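Local coordinates for protein DNA gyrase, B subunit, truncated (Myxococcus xanthus, PDB 3CWV) that is probably the ATP-using B subunit, here truncated, of a DNA gyrase, the enzyme that breaks, passes and rejoins double-stranded DNA, at residues A[106-111]-A[162-167]. Numbering follows the deposited sequence.
Sequences LALSSR and TIFEVL
Ile163 meets Leu108 first, methyl against methyl: its CD1 lies 3.8 Å from Leu108 CD2, and the two side chains run at about a right angle to each other. With CG1 anti to its carbonyl carbon (chi1 -65°), the long branch of Ile163 reaches for the leucine, while CG2, the short branch, sits 3.8 Å above the plane of the neighbouring Phe164 ring, offset toward its rim. A beta-branched residue suits this place because one side chain serves two apolar partners. Phe164 comes next; being flat, it can offer Ile163 CG2 a face and Leu108 an edge. Its CE2 stands 3.9 Å from Leu108 CB and 3.6 Å from Leu108 O, near the ring plane. The forked end of Leu108 suits it to both neighbours, CD1 approaching Phe164 CZ at 4.1 Å. Leu34 of helix 28-47 touches both Phe164 and Leu108. With an alanine here instead of Phe164, Leu108 would probably border a gap and Ile163 CG2 would lose the ring rim it packs against. Leu108 links helix 102-107 to strand 109-118 of the large mixed sheet, in what is probably the GHKL-type ATPase domain known from GyrB. The side-chain contact is apolar and adds to the backbone hydrogen bond between Leu108 and Asp160, while the ring edge, probably slightly positive at its C-H groups, faces Leu108 O.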
ATOM      1  N   LEU A 106       3.090  17.669   3.921  1.00 19.25           N
ATOM      2  CA  LEU A 106       3.883  18.743   4.524  1.00 20.74           C
ATOM      3  C   LEU A 106       3.262  20.112   4.261  1.00 18.31           C
ATOM      4  O   LEU A 106       3.129  20.919   5.194  1.00 20.76           O
ATOM      5  CB  LEU A 106       5.314  18.750   3.947  1.00 16.74           C
ATOM      6  CG  LEU A 106       6.144  17.485   4.189  1.00 20.30           C
ATOM      7  CD1 LEU A 106       7.533  17.624   3.494  1.00 22.21           C
ATOM      8  CD2 LEU A 106       6.277  17.195   5.652  1.00 19.75           C
ATOM      9  N   ALA A 107       2.874  20.381   3.008  1.00 20.31           N
ATOM     10  CA  ALA A 107       2.265  21.686   2.677  1.00 19.51           C
ATOM     11  C   ALA A 107       1.042  21.985   3.544  1.00 20.44           C
ATOM     12  O   ALA A 107       0.800  23.139   3.915  1.00 20.61           O
ATOM     13  CB  ALA A 107       1.828  21.754   1.156  1.00 20.34           C
ATOM     14  N   LEU A 108       0.247  20.955   3.819  1.00 22.63           N
ATOM     15  CA  LEU A 108      -1.030  21.131   4.536  1.00 22.58           C
ATOM     16  C   LEU A 108      -0.939  20.918   6.048  1.00 23.91           C
ATOM     17  O   LEU A 108      -1.941  20.600   6.702  1.00 23.03           O
ATOM     18  CB  LEU A 108      -2.119  20.223   3.931  1.00 24.23           C
ATOM     19  CG  LEU A 108      -2.379  20.509   2.431  1.00 22.41           C
ATOM     20  CD1 LEU A 108      -3.445  19.591   1.855  1.00 22.13           C
ATOM     21  CD2 LEU A 108      -2.690  22.009   2.143  1.00 18.67           C
ATOM     22  N   SER A 109       0.277  21.050   6.586  1.00 23.58           N
ATOM     23  CA  SER A 109       0.499  21.033   8.024  1.00 22.74           C
ATOM     24  C   SER A 109       0.676  22.482   8.521  1.00 22.73           C
ATOM     25  O   SER A 109       1.068  23.347   7.754  1.00 24.98           O
ATOM     26  CB  SER A 109       1.736  20.166   8.377  1.00 20.07           C
ATOM     27  OG  SER A 109       2.919  20.745   7.802  1.00 21.07           O
ATOM     28  N   SER A 110       0.328  22.760   9.786  1.00 23.87           N
ATOM     29  CA  SER A 110       0.671  24.062  10.379  1.00 24.54           C
ATOM     30  C   SER A 110       2.118  24.011  10.854  1.00 24.63           C
ATOM     31  O   SER A 110       2.790  25.026  10.919  1.00 26.44           O
ATOM     32  CB  SER A 110      -0.234  24.406  11.569  1.00 21.96           C
ATOM     33  OG  SER A 110      -0.237  23.381  12.525  1.00 22.46           O
ATOM     34  N   ARG A 111       2.577  22.817  11.180  1.00 24.14           N
ATOM     35  CA  ARG A 111       3.982  22.647  11.570  1.00 24.08           C
ATOM     36  C   ARG A 111       4.410  21.236  11.316  1.00 22.48           C
ATOM     37  O   ARG A 111       3.598  20.322  11.394  1.00 20.83           O
ATOM     38  CB  ARG A 111       4.179  22.954  13.069  1.00 25.23           C
ATOM     39  CG  ARG A 111       3.271  22.211  14.019  1.00 28.19           C
ATOM     40  CD  ARG A 111       3.287  22.936  15.391  1.00 28.81           C
ATOM     41  NE  ARG A 111       2.413  22.328  16.394  1.00 29.02           N
ATOM     42  CZ  ARG A 111       1.087  22.467  16.439  1.00 28.59           C
ATOM     43  NH1 ARG A 111       0.451  23.143  15.491  1.00 37.95           N
ATOM     44  NH2 ARG A 111       0.399  21.897  17.423  1.00 30.00           N
ATOM     45  N   THR A 162      -6.368  25.486  10.460  1.00 25.92           N
ATOM     46  CA  THR A 162      -7.052  26.536   9.693  1.00 27.46           C
ATOM     47  C   THR A 162      -7.574  26.002   8.345  1.00 31.24           C
ATOM     48  O   THR A 162      -8.312  26.683   7.646  1.00 30.05           O
ATOM     49  CB  THR A 162      -6.174  27.804   9.431  1.00 30.10           C
ATOM     50  OG1 THR A 162      -5.046  27.485   8.593  1.00 24.88           O
ATOM     51  CG2 THR A 162      -5.663  28.411  10.737  1.00 24.98           C
ATOM     52  N   ILE A 163      -7.180  24.782   7.996  1.00 27.44           N
ATOM     53  CA  ILE A 163      -7.533  24.227   6.692  1.00 27.28           C
ATOM     54  C   ILE A 163      -8.571  23.132   6.858  1.00 26.92           C
ATOM     55  O   ILE A 163      -9.574  23.097   6.147  1.00 27.86           O
ATOM     56  CB  ILE A 163      -6.275  23.659   5.957  1.00 26.98           C
ATOM     57  CG1 ILE A 163      -5.290  24.788   5.621  1.00 26.16           C
ATOM     58  CG2 ILE A 163      -6.684  22.840   4.691  1.00 24.06           C
ATOM     59  CD1 ILE A 163      -4.015  24.346   4.863  1.00 32.60           C
ATOM     60  N   PHE A 164      -8.313  22.204   7.763  1.00 24.41           N
ATOM     61  CA  PHE A 164      -9.170  21.034   7.892  1.00 27.36           C
ATOM     62  C   PHE A 164     -10.328  21.229   8.842  1.00 29.99           C
ATOM     63  O   PHE A 164     -10.188  21.881   9.868  1.00 29.84           O
ATOM     64  CB  PHE A 164      -8.371  19.804   8.280  1.00 25.53           C
ATOM     65  CG  PHE A 164      -7.467  19.357   7.186  1.00 29.84           C
ATOM     66  CD1 PHE A 164      -7.970  18.559   6.148  1.00 22.35           C
ATOM     67  CD2 PHE A 164      -6.148  19.819   7.131  1.00 20.92           C
ATOM     68  CE1 PHE A 164      -7.146  18.201   5.073  1.00 27.91           C
ATOM     69  CE2 PHE A 164      -5.318  19.462   6.064  1.00 23.16           C
ATOM     70  CZ  PHE A 164      -5.828  18.641   5.047  1.00 23.95           C
ATOM     71  N   GLU A 165     -11.457  20.642   8.468  1.00 30.70           N
ATOM     72  CA  GLU A 165     -12.736  20.807   9.175  1.00 37.53           C
ATOM     73  C   GLU A 165     -12.823  19.894  10.380  1.00 37.78           C
ATOM     74  O   GLU A 165     -13.516  20.202  11.335  1.00 37.59           O
ATOM     75  CB  GLU A 165     -13.880  20.482   8.214  1.00 36.46           C
ATOM     76  CG  GLU A 165     -15.276  20.797   8.726  1.00 45.07           C
ATOM     77  CD  GLU A 165     -16.381  20.037   7.982  1.00 45.81           C
ATOM     78  OE1 GLU A 165     -16.266  18.794   7.773  1.00 53.94           O
ATOM     79  OE2 GLU A 165     -17.387  20.692   7.626  1.00 57.18           O
ATOM     80  N   VAL A 166     -12.134  18.750  10.327  1.00 37.01           N
ATOM     81  CA  VAL A 166     -12.078  17.837  11.464  1.00 38.28           C
ATOM     82  C   VAL A 166     -10.610  17.470  11.637  1.00 36.51           C
ATOM     83  O   VAL A 166      -9.852  17.461  10.660  1.00 35.29           O
ATOM     84  CB  VAL A 166     -12.939  16.558  11.243  1.00 39.86           C
ATOM     85  CG1 VAL A 166     -14.450  16.871  11.338  1.00 41.65           C
ATOM     86  CG2 VAL A 166     -12.635  15.941   9.903  1.00 38.15           C
ATOM     87  N   LEU A 167     -10.207  17.207  12.871  1.00 33.08           N
ATOM     88  CA  LEU A 167      -8.806  16.978  13.166  1.00 34.93           C
ATOM     89  C   LEU A 167      -8.550  15.643  13.854  1.00 34.84           C
ATOM     90  O   LEU A 167      -7.402  15.275  14.094  1.00 34.56           O
ATOM     91  CB  LEU A 167      -8.223  18.137  13.996  1.00 34.68           C
ATOM     92  CG  LEU A 167      -8.324  19.542  13.406  1.00 35.65           C
ATOM     93  CD1 LEU A 167      -7.904  20.592  14.445  1.00 37.22           C
ATOM     94  CD2 LEU A 167      -7.501  19.676  12.078  1.00 35.98           C
TER